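Local coordinates for protein prolyl 4-hydroxylase (Paramecium bursaria Chlorella virus 1, PDB 5C5T) that probably hydroxylates proline residues in collagen-like substrates as a 2-oxoglutarate-dependent dioxygenase, using a metal ion held inside a double-stranded beta-helix fold, at residues A[127-130]-A[134-137]; A[138-143]-A[154-159]; A[172-177]-A[189-194]; A[48-53]-A[183-188]. All coordinates share one frame; numbering follows the deposited sequence.

Contact 1 (A[127-130]-A[134-137]). With AKG (2-oxoglutaric acid), chain C.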
loop_
_atom_site.group_PDB
_atom_site.type_symbol
_atom_site.label_atom_id
_atom_site.label_comp_id
_atom_site.label_asym_id
_atom_site.label_seq_id
_atom_site.Cartn_x
_atom_site.Cartn_y
_atom_site.Cartn_z
ATOM N N ALA A 127 -2.968 -2.133 8.660
ATOM C CA ALA A 127 -4.349 -1.777 8.837
ATOM C C ALA A 127 -5.249 -2.988 8.707
ATOM O O ALA A 127 -4.949 -3.907 7.948
ATOM C CB ALA A 127 -4.788 -0.716 7.773
ATOM N N ARG A 128 -6.388 -2.928 9.394
ATOM C CA ARG A 128 -7.353 -4.028 9.420
ATOM C C ARG A 128 -8.759 -3.532 9.153
ATOM O O ARG A 128 -9.169 -2.476 9.641
ATOM C CB ARG A 128 -7.323 -4.743 10.778
ATOM C CG ARG A 128 -8.411 -5.856 10.929
ATOM C CD ARG A 128 -8.043 -6.788 12.093
ATOM N NE ARG A 128 -8.974 -7.917 12.258
ATOM C CZ ARG A 128 -10.059 -7.855 13.020
ATOM N NH1 ARG A 128 -10.373 -6.721 13.637
ATOM N NH2 ARG A 128 -10.846 -8.920 13.143
ATOM N N TYR A 129 -9.476 -4.327 8.359
ATOM C CA TYR A 129 -10.867 -4.133 8.025
ATOM C C TYR A 129 -11.721 -5.312 8.521
ATOM O O TYR A 129 -11.489 -6.466 8.123
ATOM C CB TYR A 129 -11.064 -4.038 6.524
ATOM C CG TYR A 129 -10.303 -2.982 5.795
ATOM C CD1 TYR A 129 -10.825 -1.733 5.586
ATOM C CD2 TYR A 129 -9.039 -3.251 5.298
ATOM C CE1 TYR A 129 -10.119 -0.760 4.879
ATOM C CE2 TYR A 129 -8.333 -2.296 4.578
ATOM C CZ TYR A 129 -8.883 -1.057 4.386
ATOM O OH TYR A 129 -8.187 -0.114 3.688
ATOM N N LYS A 130 -12.689 -4.996 9.377
ATOM C CA LYS A 130 -13.759 -5.905 9.726
ATOM C C LYS A 130 -14.902 -5.867 8.719
ATOM O O LYS A 130 -15.011 -4.956 7.892
ATOM C CB LYS A 130 -14.294 -5.528 11.103
ATOM C CG LYS A 130 -13.321 -5.710 12.191
ATOM C CD LYS A 130 -13.935 -5.297 13.533
ATOM C CE LYS A 130 -15.027 -6.278 13.972
ATOM N NZ LYS A 130 -16.134 -5.632 14.748
ATOM N N TYR A 134 -14.118 -0.306 5.129
ATOM C CA TYR A 134 -13.761 0.079 3.767
ATOM C C TYR A 134 -12.952 1.364 3.824
ATOM O O TYR A 134 -12.833 1.955 4.870
ATOM C CB TYR A 134 -14.998 0.306 2.898
ATOM C CG TYR A 134 -15.893 1.420 3.364
ATOM C CD1 TYR A 134 -16.852 1.206 4.372
ATOM C CD2 TYR A 134 -15.755 2.703 2.838
ATOM C CE1 TYR A 134 -17.674 2.225 4.793
ATOM C CE2 TYR A 134 -16.575 3.722 3.266
ATOM C CZ TYR A 134 -17.525 3.473 4.241
ATOM O OH TYR A 134 -18.349 4.476 4.683
ATOM N N TYR A 135 -12.390 1.762 2.682
ATOM C CA TYR A 135 -11.617 3.021 2.542
ATOM C C TYR A 135 -12.089 3.664 1.234
ATOM O O TYR A 135 -11.699 3.206 0.156
ATOM C CB TYR A 135 -10.094 2.747 2.526
ATOM C CG TYR A 135 -9.180 3.947 2.779
ATOM C CD1 TYR A 135 -9.632 5.269 2.667
ATOM C CD2 TYR A 135 -7.849 3.730 3.127
ATOM C CE1 TYR A 135 -8.778 6.333 2.909
ATOM C CE2 TYR A 135 -6.992 4.785 3.354
ATOM C CZ TYR A 135 -7.455 6.078 3.285
ATOM O OH TYR A 135 -6.597 7.133 3.509
ATOM N N TYR A 136 -12.931 4.706 1.324
ATOM C CA TYR A 136 -13.459 5.425 0.148
ATOM C C TYR A 136 -12.371 5.938 -0.791
ATOM O O TYR A 136 -11.280 6.219 -0.344
ATOM C CB TYR A 136 -14.290 6.615 0.591
ATOM C CG TYR A 136 -15.047 7.347 -0.491
ATOM C CD1 TYR A 136 -16.183 6.793 -1.071
ATOM C CD2 TYR A 136 -14.654 8.615 -0.900
ATOM C CE1 TYR A 136 -16.883 7.467 -2.059
ATOM C CE2 TYR A 136 -15.358 9.305 -1.875
ATOM C CZ TYR A 136 -16.479 8.724 -2.449
ATOM O OH TYR A 136 -17.203 9.390 -3.419
ATOM N N HIS A 137 -12.676 6.070 -2.084
ATOM C CA HIS A 137 -11.619 6.414 -3.049
ATOM C C HIS A 137 -10.880 7.709 -2.729
ATOM O O HIS A 137 -11.436 8.704 -2.303
ATOM C CB HIS A 137 -12.149 6.438 -4.493
ATOM C CG HIS A 137 -13.295 7.357 -4.748
ATOM N ND1 HIS A 137 -13.162 8.728 -4.836
ATOM C CD2 HIS A 137 -14.602 7.088 -4.992
ATOM C CE1 HIS A 137 -14.342 9.264 -5.107
ATOM N NE2 HIS A 137 -15.225 8.289 -5.219
HETATM C C1 AKG C . -4.508 2.898 1.875
HETATM O O1 AKG C . -4.332 2.445 3.048
HETATM O O2 AKG C . -4.072 4.046 1.600
HETATM C C2 AKG C . -5.329 2.119 0.885
HETATM O O5 AKG C . -5.717 2.697 -0.094
HETATM C C3 AKG C . -5.656 0.640 1.150
HETATM C C4 AKG C . -6.390 0.003 -0.002
HETATM C C5 AKG C . -7.043 -1.299 0.383
HETATM O O3 AKG C . -7.359 -1.520 1.585
HETATM O O4 AKG C . -7.247 -2.172 -0.515
#
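Y129 and Y135 meet in the wall of the 2-oxoglutarate pocket of a double-stranded beta-helix. Y129 lies on strand 120-129 of one sheet, and Y135 on strand 134-138 of the other. The first shell is the ligand. Y129 OH lies 2.7 Å from AKG O3, one oxygen of the distal carboxylate. This is a weak hydrogen bond and not settled, since the phenol proton has another acceptor within reach. K217 NZ and T172 OG1 also bind the ligand. At its other end the ligand lies against Y135, whose ring approaches obliquely: Y135 CE2 is 3.5 Å from AKG C1.

The second shell is where the tyrosines touch. Y129 OH packs on Y135 CB at 3.6 Å and lies near the plane of the Y135 ring, at its edge. The edge of the Y129 ring also meets the backbone of Y134. Y129 CD1 is 3.6 Å from Y134 N, and Y129 CE1 is 3.7 Å from Y134 C. In Y129, CG stands opposite the carbonyl carbon (chi1 -57°), which sends the ring across to the second strand.

Further out, the ring of Y135 stacks on that of H138, a metal ligand. Backbone hydrogen bonds pair Y129 with K217 and Y135 with G209. The Y134 side chain leaves its strand away from 127-130, and its OH is hydrogen-bonded to P80 O.

Contact 2 (A[138-143]-A[154-159]). With ZN (zinc ion), chain D; AKG (2-oxoglutaric acid), chain C.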
loop_
_atom_site.group_PDB
_atom_site.type_symbol
_atom_site.label_atom_id
_atom_site.label_comp_id
_atom_site.label_asym_id
_atom_site.label_seq_id
_atom_site.Cartn_x
_atom_site.Cartn_y
_atom_site.Cartn_z
ATOM N N HIS A 138 -9.576 7.641 -2.928
ATOM C CA HIS A 138 -8.692 8.733 -2.581
ATOM C C HIS A 138 -7.388 8.580 -3.369
ATOM O O HIS A 138 -7.143 7.563 -4.047
ATOM C CB HIS A 138 -8.409 8.701 -1.077
ATOM C CG HIS A 138 -7.761 7.431 -0.649
ATOM N ND1 HIS A 138 -8.445 6.247 -0.455
ATOM C CD2 HIS A 138 -6.467 7.165 -0.407
ATOM C CE1 HIS A 138 -7.580 5.296 -0.159
ATOM N NE2 HIS A 138 -6.369 5.825 -0.128
ATOM N N TYR A 139 -6.542 9.598 -3.260
ATOM C CA TYR A 139 -5.117 9.488 -3.641
ATOM C C TYR A 139 -4.233 9.379 -2.391
ATOM O O TYR A 139 -4.572 9.901 -1.343
ATOM C CB TYR A 139 -4.674 10.703 -4.438
ATOM C CG TYR A 139 -5.645 11.111 -5.533
ATOM C CD1 TYR A 139 -5.689 10.415 -6.733
ATOM C CD2 TYR A 139 -6.480 12.221 -5.389
ATOM C CE1 TYR A 139 -6.496 10.788 -7.728
ATOM C CE2 TYR A 139 -7.338 12.586 -6.407
ATOM C CZ TYR A 139 -7.336 11.854 -7.564
ATOM O OH TYR A 139 -8.151 12.185 -8.615
ATOM N N ASP A 140 -3.078 8.753 -2.516
ATOM C CA ASP A 140 -2.189 8.589 -1.351
ATOM C C ASP A 140 -1.249 9.787 -1.140
ATOM O O ASP A 140 -0.501 9.820 -0.177
ATOM C CB ASP A 140 -1.374 7.289 -1.470
ATOM C CG ASP A 140 -2.161 6.038 -1.047
ATOM O OD1 ASP A 140 -3.326 6.164 -0.598
ATOM O OD2 ASP A 140 -1.588 4.914 -1.141
ATOM N N GLY A 141 -1.339 10.781 -2.006
ATOM C CA GLY A 141 -0.565 11.993 -1.839
ATOM C C GLY A 141 -1.464 13.206 -1.850
ATOM O O GLY A 141 -2.682 13.112 -2.012
ATOM N N ASP A 142 -0.825 14.363 -1.714
ATOM C CA ASP A 142 -1.452 15.662 -1.724
ATOM C C ASP A 142 -1.735 16.197 -3.139
ATOM O O ASP A 142 -0.817 16.342 -3.970
ATOM C CB ASP A 142 -0.537 16.627 -0.972
ATOM C CG ASP A 142 -0.867 16.731 0.494
ATOM O OD1 ASP A 142 -1.136 15.694 1.145
ATOM O OD2 ASP A 142 -0.850 17.886 0.983
ATOM N N ASP A 143 -2.996 16.506 -3.446
ATOM C CA ASP A 143 -3.286 17.090 -4.744
ATOM C C ASP A 143 -2.757 18.532 -4.830
ATOM O O ASP A 143 -3.183 19.424 -4.097
ATOM C CB ASP A 143 -4.794 17.049 -5.053
ATOM C CG ASP A 143 -5.118 17.367 -6.507
ATOM O OD1 ASP A 143 -4.199 17.465 -7.351
ATOM O OD2 ASP A 143 -6.320 17.507 -6.824
ATOM N N LEU A 154 5.526 9.455 -3.235
ATOM C CA LEU A 154 5.702 9.156 -4.666
ATOM C C LEU A 154 5.127 7.821 -5.114
ATOM O O LEU A 154 4.760 7.680 -6.288
ATOM C CB LEU A 154 7.166 9.216 -5.008
ATOM C CG LEU A 154 7.880 10.519 -4.691
ATOM C CD1 LEU A 154 9.328 10.380 -5.016
ATOM C CD2 LEU A 154 7.342 11.658 -5.474
ATOM N N ALA A 155 5.060 6.869 -4.207
ATOM C CA ALA A 155 4.624 5.534 -4.550
ATOM C C ALA A 155 4.198 4.781 -3.302
ATOM O O ALA A 155 4.524 5.168 -2.145
ATOM C CB ALA A 155 5.746 4.782 -5.314
ATOM N N THR A 156 3.475 3.704 -3.535
ATOM C CA THR A 156 2.973 2.810 -2.505
ATOM C C THR A 156 3.296 1.358 -2.809
ATOM O O THR A 156 3.047 0.917 -3.908
ATOM C CB THR A 156 1.431 2.907 -2.372
ATOM O OG1 THR A 156 0.993 4.282 -2.183
ATOM C CG2 THR A 156 0.871 2.022 -1.245
ATOM N N LEU A 157 3.798 0.607 -1.808
ATOM C CA LEU A 157 3.907 -0.843 -1.887
ATOM C C LEU A 157 3.023 -1.382 -0.754
ATOM O O LEU A 157 3.267 -1.157 0.412
ATOM C CB LEU A 157 5.349 -1.306 -1.827
ATOM C CG LEU A 157 5.462 -2.795 -2.192
ATOM C CD1 LEU A 157 6.700 -3.178 -3.005
ATOM C CD2 LEU A 157 5.351 -3.599 -0.919
ATOM N N MET A 158 1.964 -2.067 -1.142
ATOM C CA MET A 158 0.982 -2.575 -0.188
ATOM C C MET A 158 1.000 -4.117 -0.264
ATOM O O MET A 158 0.942 -4.722 -1.362
ATOM C CB MET A 158 -0.429 -2.061 -0.471
ATOM C CG MET A 158 -1.489 -2.581 0.498
ATOM S SD MET A 158 -3.188 -2.151 0.061
ATOM C CE MET A 158 -3.305 -2.830 -1.574
ATOM N N VAL A 159 1.098 -4.755 0.906
ATOM C CA VAL A 159 1.077 -6.224 0.986
ATOM C C VAL A 159 -0.194 -6.693 1.634
ATOM O O VAL A 159 -0.559 -6.185 2.699
ATOM C CB VAL A 159 2.278 -6.781 1.793
ATOM C CG1 VAL A 159 2.350 -8.296 1.614
ATOM C CG2 VAL A 159 3.529 -6.141 1.421
HETATM ZN ZN ZN D . -4.642 4.656 -0.349
HETATM C C1 AKG C . -4.508 2.898 1.875
HETATM O O1 AKG C . -4.332 2.445 3.048
HETATM O O2 AKG C . -4.072 4.046 1.600
HETATM C C2 AKG C . -5.329 2.119 0.885
HETATM O O5 AKG C . -5.717 2.697 -0.094
HETATM C C3 AKG C . -5.656 0.640 1.150
HETATM C C4 AKG C . -6.390 0.003 -0.002
HETATM C C5 AKG C . -7.043 -1.299 0.383
HETATM O O3 AKG C . -7.359 -1.520 1.585
HETATM O O4 AKG C . -7.247 -2.172 -0.515
#
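D140 and T156 meet in the buried metal site, where the loop after strand 134-138 faces strand 153-160. H138 and D140 belong to the facial triad of two histidines and one carboxylate found in 2-oxoglutarate oxygenases, and H207 completes it. The metal here is zinc. It is bound by H138 NE2 at 2.1 Å and D140 OD1 at 2.0 Å. The ligand chelates it through AKG O2 at 2.1 Å and AKG O5 at 2.2 Å.

The tight part is small. T156 OG1 donates a hydrogen bond of 2.9 Å to D140 OD2, on the anti lone pair that points away from the other oxygen. The T156 hydroxyl is placed for this beside its own backbone N (chi1 -53°), and the two side chains cross at about a right angle. W223 NE1 is a second donor to OD2. F191 packs against the same carboxylate.

The rest is looser. M158, on the same strand as T156, meets the ligand and not the loop: M158 SD is 3.9 Å from AKG C4. Beyond D140 the loop leaves the strand. D142 and D143 are exposed and make no contact with 154-159.

The two oxygens of D140 thus have separate tasks. OD1 takes the metal, while two donors on OD2 probably hold the rotation of the carboxylate. This should favour one-oxygen coordination by D140.

Contact 3 (A[172-177]-A[189-194]). With AKG (2-oxoglutaric acid), chain C.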
loop_
_atom_site.group_PDB
_atom_site.type_symbol
_atom_site.label_atom_id
_atom_site.label_comp_id
_atom_site.label_asym_id
_atom_site.label_seq_id
_atom_site.Cartn_x
_atom_site.Cartn_y
_atom_site.Cartn_z
ATOM N N THR A 172 -9.080 -4.148 -3.868
ATOM C CA THR A 172 -8.475 -2.837 -4.075
ATOM C C THR A 172 -8.910 -2.382 -5.455
ATOM O O THR A 172 -8.627 -3.061 -6.434
ATOM C CB THR A 172 -6.952 -2.860 -3.995
ATOM O OG1 THR A 172 -6.544 -3.475 -2.773
ATOM C CG2 THR A 172 -6.356 -1.451 -4.078
ATOM N N ASP A 173 -9.622 -1.255 -5.520
ATOM C CA ASP A 173 -10.210 -0.767 -6.735
ATOM C C ASP A 173 -9.376 0.396 -7.298
ATOM O O ASP A 173 -9.003 1.324 -6.556
ATOM C CB ASP A 173 -11.663 -0.331 -6.468
ATOM C CG ASP A 173 -12.451 -0.015 -7.733
ATOM O OD1 ASP A 173 -12.086 -0.493 -8.825
ATOM O OD2 ASP A 173 -13.439 0.734 -7.655
ATOM N N PHE A 174 -9.054 0.329 -8.592
ATOM C CA PHE A 174 -8.484 1.460 -9.321
ATOM C C PHE A 174 -9.497 1.828 -10.391
ATOM O O PHE A 174 -9.416 1.364 -11.537
ATOM C CB PHE A 174 -7.110 1.114 -9.959
ATOM C CG PHE A 174 -6.006 0.789 -8.965
ATOM C CD1 PHE A 174 -5.134 1.746 -8.515
ATOM C CD2 PHE A 174 -5.811 -0.515 -8.541
ATOM C CE1 PHE A 174 -4.120 1.422 -7.640
ATOM C CE2 PHE A 174 -4.799 -0.836 -7.654
ATOM C CZ PHE A 174 -3.949 0.154 -7.207
ATOM N N PRO A 175 -10.493 2.676 -10.044
ATOM C CA PRO A 175 -11.627 2.869 -10.956
ATOM C C PRO A 175 -11.272 3.504 -12.291
ATOM O O PRO A 175 -11.907 3.171 -13.292
ATOM C CB PRO A 175 -12.586 3.772 -10.155
ATOM C CG PRO A 175 -11.792 4.308 -9.056
ATOM C CD PRO A 175 -10.686 3.340 -8.744
ATOM N N THR A 176 -10.273 4.390 -12.324
ATOM C CA THR A 176 -9.904 5.056 -13.562
ATOM C C THR A 176 -9.174 4.078 -14.482
ATOM O O THR A 176 -9.232 4.190 -15.700
ATOM C CB THR A 176 -9.056 6.273 -13.262
ATOM O OG1 THR A 176 -9.797 7.120 -12.381
ATOM C CG2 THR A 176 -8.634 7.016 -14.561
ATOM N N LEU A 177 -8.532 3.075 -13.905
ATOM C CA LEU A 177 -7.870 2.085 -14.706
ATOM C C LEU A 177 -8.757 0.892 -14.986
ATOM O O LEU A 177 -8.355 -0.030 -15.710
ATOM C CB LEU A 177 -6.591 1.639 -14.019
ATOM C CG LEU A 177 -5.513 2.703 -13.799
ATOM C CD1 LEU A 177 -4.390 2.118 -12.943
ATOM C CD2 LEU A 177 -4.957 3.255 -15.095
ATOM N N ILE A 189 0.917 -5.214 -4.108
ATOM C CA ILE A 189 0.573 -4.318 -5.201
ATOM C C ILE A 189 1.424 -3.088 -5.013
ATOM O O ILE A 189 1.378 -2.446 -3.965
ATOM C CB ILE A 189 -0.909 -3.904 -5.253
ATOM C CG1 ILE A 189 -1.860 -5.095 -5.387
ATOM C CG2 ILE A 189 -1.134 -2.986 -6.408
ATOM C CD1 ILE A 189 -1.724 -5.883 -6.690
ATOM N N PHE A 190 2.226 -2.788 -6.017
ATOM C CA PHE A 190 2.975 -1.521 -6.121
ATOM C C PHE A 190 2.228 -0.530 -7.049
ATOM O O PHE A 190 1.810 -0.892 -8.157
ATOM C CB PHE A 190 4.388 -1.771 -6.659
ATOM C CG PHE A 190 5.169 -0.519 -6.900
ATOM C CD1 PHE A 190 5.880 0.063 -5.873
ATOM C CD2 PHE A 190 5.141 0.109 -8.122
ATOM C CE1 PHE A 190 6.609 1.230 -6.083
ATOM C CE2 PHE A 190 5.853 1.294 -8.344
ATOM C CZ PHE A 190 6.574 1.851 -7.321
ATOM N N PHE A 191 2.068 0.740 -6.649
ATOM C CA PHE A 191 1.574 1.695 -7.603
ATOM C C PHE A 191 2.175 3.071 -7.421
ATOM O O PHE A 191 2.500 3.500 -6.311
ATOM C CB PHE A 191 0.009 1.798 -7.575
ATOM C CG PHE A 191 -0.590 2.139 -6.220
ATOM C CD1 PHE A 191 -0.918 1.144 -5.310
ATOM C CD2 PHE A 191 -0.897 3.480 -5.859
ATOM C CE1 PHE A 191 -1.522 1.454 -4.096
ATOM C CE2 PHE A 191 -1.450 3.781 -4.638
ATOM C CZ PHE A 191 -1.799 2.758 -3.765
ATOM N N TRP A 192 2.278 3.771 -8.535
ATOM C CA TRP A 192 2.801 5.141 -8.525
ATOM C C TRP A 192 1.751 6.121 -8.022
ATOM O O TRP A 192 0.579 6.010 -8.342
ATOM C CB TRP A 192 3.279 5.554 -9.928
ATOM C CG TRP A 192 4.518 4.865 -10.319
ATOM C CD1 TRP A 192 4.612 3.749 -11.082
ATOM C CD2 TRP A 192 5.858 5.213 -9.937
ATOM N NE1 TRP A 192 5.938 3.378 -11.213
ATOM C CE2 TRP A 192 6.720 4.272 -10.530
ATOM C CE3 TRP A 192 6.418 6.260 -9.177
ATOM C CZ2 TRP A 192 8.118 4.322 -10.369
ATOM C CZ3 TRP A 192 7.807 6.311 -9.029
ATOM C CH2 TRP A 192 8.632 5.357 -9.621
ATOM N N VAL A 193 2.184 7.042 -7.169
ATOM C CA VAL A 193 1.309 8.063 -6.565
ATOM C C VAL A 193 1.581 9.465 -7.152
ATOM O O VAL A 193 0.653 10.227 -7.442
ATOM C CB VAL A 193 1.475 8.059 -5.017
ATOM C CG1 VAL A 193 0.650 9.229 -4.358
ATOM C CG2 VAL A 193 0.996 6.756 -4.415
ATOM N N ALA A 194 2.853 9.806 -7.320
ATOM C CA ALA A 194 3.226 11.121 -7.834
ATOM C C ALA A 194 4.526 11.063 -8.638
ATOM O O ALA A 194 5.315 10.124 -8.531
ATOM C CB ALA A 194 3.350 12.165 -6.668
HETATM C C1 AKG C . -4.508 2.898 1.875
HETATM O O1 AKG C . -4.332 2.445 3.048
HETATM O O2 AKG C . -4.072 4.046 1.600
HETATM C C2 AKG C . -5.329 2.119 0.885
HETATM O O5 AKG C . -5.717 2.697 -0.094
HETATM C C3 AKG C . -5.656 0.640 1.150
HETATM C C4 AKG C . -6.390 0.003 -0.002
HETATM C C5 AKG C . -7.043 -1.299 0.383
HETATM O O3 AKG C . -7.359 -1.520 1.585
HETATM O O4 AKG C . -7.247 -2.172 -0.515
#
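This is a buried aromatic contact between the two sheets of the double-stranded beta-helix. F174 ends strand 172-174 of one sheet, and F191 lies on strand 188-192 of the other. Their rings form a T-shaped (edge-to-face) pair, with the edge of F174 pointing at one face of F191. The centroids are 5.3 Å apart and the planes meet at 78°. F174 CZ is 3.7 Å from F191 CD1, and F174 CE1 sits over the same face, toward its rim. F191 CG lies between its backbone N and carbonyl carbon (chi1 56°), which turns the face to F174. F174 CZ also touches I189 CG2, at 4.3 Å.

At the start of the strand, T172 OG1 donates a 2.7 Å hydrogen bond to AKG O4 and is also hydrogen-bonded to Y160 OH. The contact is flanked by several strands: F191 also packs on T156 of strand 153-160 and Y38 of strand 38-41, while F174 touches T179 of strand 179-181.

Contact 4 (A[48-53]-A[183-188])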
loop_
_atom_site.group_PDB
_atom_site.type_symbol
_atom_site.label_atom_id
_atom_site.label_comp_id
_atom_site.label_asym_id
_atom_site.label_seq_id
_atom_site.Cartn_x
_atom_site.Cartn_y
_atom_site.Cartn_z
ATOM N N ILE A 48 3.852 -17.643 6.271
ATOM C CA ILE A 48 4.144 -17.606 7.711
ATOM C C ILE A 48 4.701 -16.203 8.079
ATOM O O ILE A 48 4.390 -15.727 9.177
ATOM C CB ILE A 48 5.037 -18.760 8.165
ATOM C CG1 ILE A 48 6.467 -18.538 7.770
ATOM C CG2 ILE A 48 4.507 -20.087 7.653
ATOM C CD1 ILE A 48 7.219 -17.931 8.901
ATOM N N GLU A 49 5.427 -15.523 7.181
ATOM C CA GLU A 49 5.849 -14.123 7.396
ATOM C C GLU A 49 4.644 -13.195 7.572
ATOM O O GLU A 49 4.654 -12.341 8.474
ATOM C CB GLU A 49 6.720 -13.621 6.238
ATOM C CG GLU A 49 8.139 -14.187 6.240
ATOM C CD GLU A 49 8.882 -13.955 4.953
ATOM O OE1 GLU A 49 8.257 -13.605 3.918
ATOM O OE2 GLU A 49 10.121 -14.128 4.971
ATOM N N CYS A 50 3.593 -13.339 6.739
ATOM C CA CYS A 50 2.370 -12.579 6.965
ATOM C C CYS A 50 1.761 -12.818 8.346
ATOM O O CYS A 50 1.344 -11.877 9.031
ATOM C CB CYS A 50 1.355 -12.878 5.860
ATOM S SG CYS A 50 1.820 -12.398 4.174
ATOM N N ASP A 51 1.743 -14.073 8.788
ATOM C CA ASP A 51 1.122 -14.379 10.067
ATOM C C ASP A 51 1.935 -13.803 11.224
ATOM O O ASP A 51 1.351 -13.309 12.188
ATOM C CB ASP A 51 0.972 -15.891 10.250
ATOM C CG ASP A 51 -0.088 -16.504 9.332
ATOM O OD1 ASP A 51 -1.005 -15.807 8.807
ATOM O OD2 ASP A 51 -0.000 -17.735 9.169
ATOM N N VAL A 52 3.255 -13.847 11.118
ATOM C CA VAL A 52 4.116 -13.308 12.156
ATOM C C VAL A 52 3.838 -11.791 12.268
ATOM O O VAL A 52 3.744 -11.239 13.360
ATOM C CB VAL A 52 5.589 -13.626 11.841
ATOM C CG1 VAL A 52 6.539 -12.828 12.703
ATOM C CG2 VAL A 52 5.828 -15.138 12.016
ATOM N N LEU A 53 3.648 -11.139 11.129
ATOM C CA LEU A 53 3.432 -9.694 11.156
ATOM C C LEU A 53 2.063 -9.380 11.706
ATOM O O LEU A 53 1.924 -8.473 12.532
ATOM C CB LEU A 53 3.626 -9.057 9.762
ATOM C CG LEU A 53 3.499 -7.517 9.681
ATOM C CD1 LEU A 53 4.338 -6.826 10.751
ATOM C CD2 LEU A 53 3.850 -6.979 8.283
ATOM N N PRO A 183 -7.608 -9.461 -2.889
ATOM C CA PRO A 183 -6.576 -9.767 -1.897
ATOM C C PRO A 183 -6.184 -11.204 -1.932
ATOM O O PRO A 183 -7.076 -12.061 -2.079
ATOM C CB PRO A 183 -7.235 -9.440 -0.578
ATOM C CG PRO A 183 -8.147 -8.337 -0.911
ATOM C CD PRO A 183 -8.727 -8.741 -2.254
ATOM N N LYS A 184 -4.888 -11.441 -1.796
ATOM C CA LYS A 184 -4.324 -12.798 -1.658
ATOM C C LYS A 184 -3.159 -12.720 -0.671
ATOM O O LYS A 184 -2.296 -11.877 -0.859
ATOM C CB LYS A 184 -3.826 -13.336 -2.998
ATOM C CG LYS A 184 -3.270 -14.777 -2.966
ATOM C CD LYS A 184 -2.770 -15.208 -4.359
ATOM C CE LYS A 184 -2.435 -16.709 -4.375
ATOM N NZ LYS A 184 -1.693 -17.125 -5.624
ATOM N N LYS A 185 -3.116 -13.604 0.342
ATOM C CA LYS A 185 -2.061 -13.614 1.335
ATOM C C LYS A 185 -0.701 -13.671 0.680
ATOM O O LYS A 185 -0.402 -14.552 -0.157
ATOM C CB LYS A 185 -2.244 -14.798 2.290
ATOM C CG LYS A 185 -1.358 -14.769 3.502
ATOM C CD LYS A 185 -1.608 -16.008 4.359
ATOM C CE LYS A 185 -1.194 -15.844 5.772
ATOM N NZ LYS A 185 -2.325 -15.207 6.512
ATOM N N GLY A 186 0.116 -12.676 1.023
ATOM C CA GLY A 186 1.462 -12.601 0.555
ATOM C C GLY A 186 1.718 -11.795 -0.692
ATOM O O GLY A 186 2.876 -11.565 -1.007
ATOM N N THR A 187 0.661 -11.464 -1.421
ATOM C CA THR A 187 0.741 -10.695 -2.660
ATOM C C THR A 187 0.929 -9.235 -2.363
ATOM O O THR A 187 0.313 -8.712 -1.452
ATOM C CB THR A 187 -0.534 -10.881 -3.489
ATOM O OG1 THR A 187 -0.664 -12.262 -3.925
ATOM C CG2 THR A 187 -0.599 -9.972 -4.693
ATOM N N SER A 188 1.791 -8.596 -3.139
ATOM C CA SER A 188 1.939 -7.134 -3.058
ATOM C C SER A 188 1.367 -6.464 -4.303
ATOM O O SER A 188 1.357 -7.032 -5.415
ATOM C CB SER A 188 3.420 -6.697 -2.870
ATOM O OG SER A 188 4.218 -7.084 -3.980
#
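C50 on helix 47-59 faces G186 of a type II beta turn running from K184 to T187, with their CA atoms 6.5 Å apart. The turn is closed by T187 N bonding K184 O at 3.0 Å. G186 has a positive phi (93°), where a CB would be jammed against the carbonyl O of K185. The turn lies close to the helix: C50 SG lies 3.6 Å from G186 N and equally near G186 CA.

K185 reaches across to the helix alongside, with K185 CE 3.9 Å from C50 CB. The chain is extended until its last torsion, which bends (chi4 86°) and brings the ammonium group to D51. L161 O is a second partner of this group. The turn leads into strand 188-192, so the contact joins this connection to helix 47-59, with G186 about 14 Å from the nearest ligand atom.

The salt bridge closes the contact: K185 NZ is 2.7 Å from D51 OD1, on its syn side, 26° out of the carboxylate plane.

Contacts 1, 2 and 3 come in series along the chain, and all touch the same 2-oxoglutarate. Contacts 2 and 3 have centres about 8 Å apart. Strands 153-160 and 188-192 are adjacent in one sheet, with a probable hydrogen bond from I189 N to M158 O. Contact 1 is centred about 15 Å from both. Contact 4 does not touch the ligand; its centre is about 17 Å from that of contact 1 and about 20 Å from the other two. Contacts 1 and 2 nest inside its loop, and its segments alternate with those of contact 3. Three short-range contacts from both sheets thus surround one cosubstrate, while contact 4 packs helix 47-59 on the turn before strand 188-192.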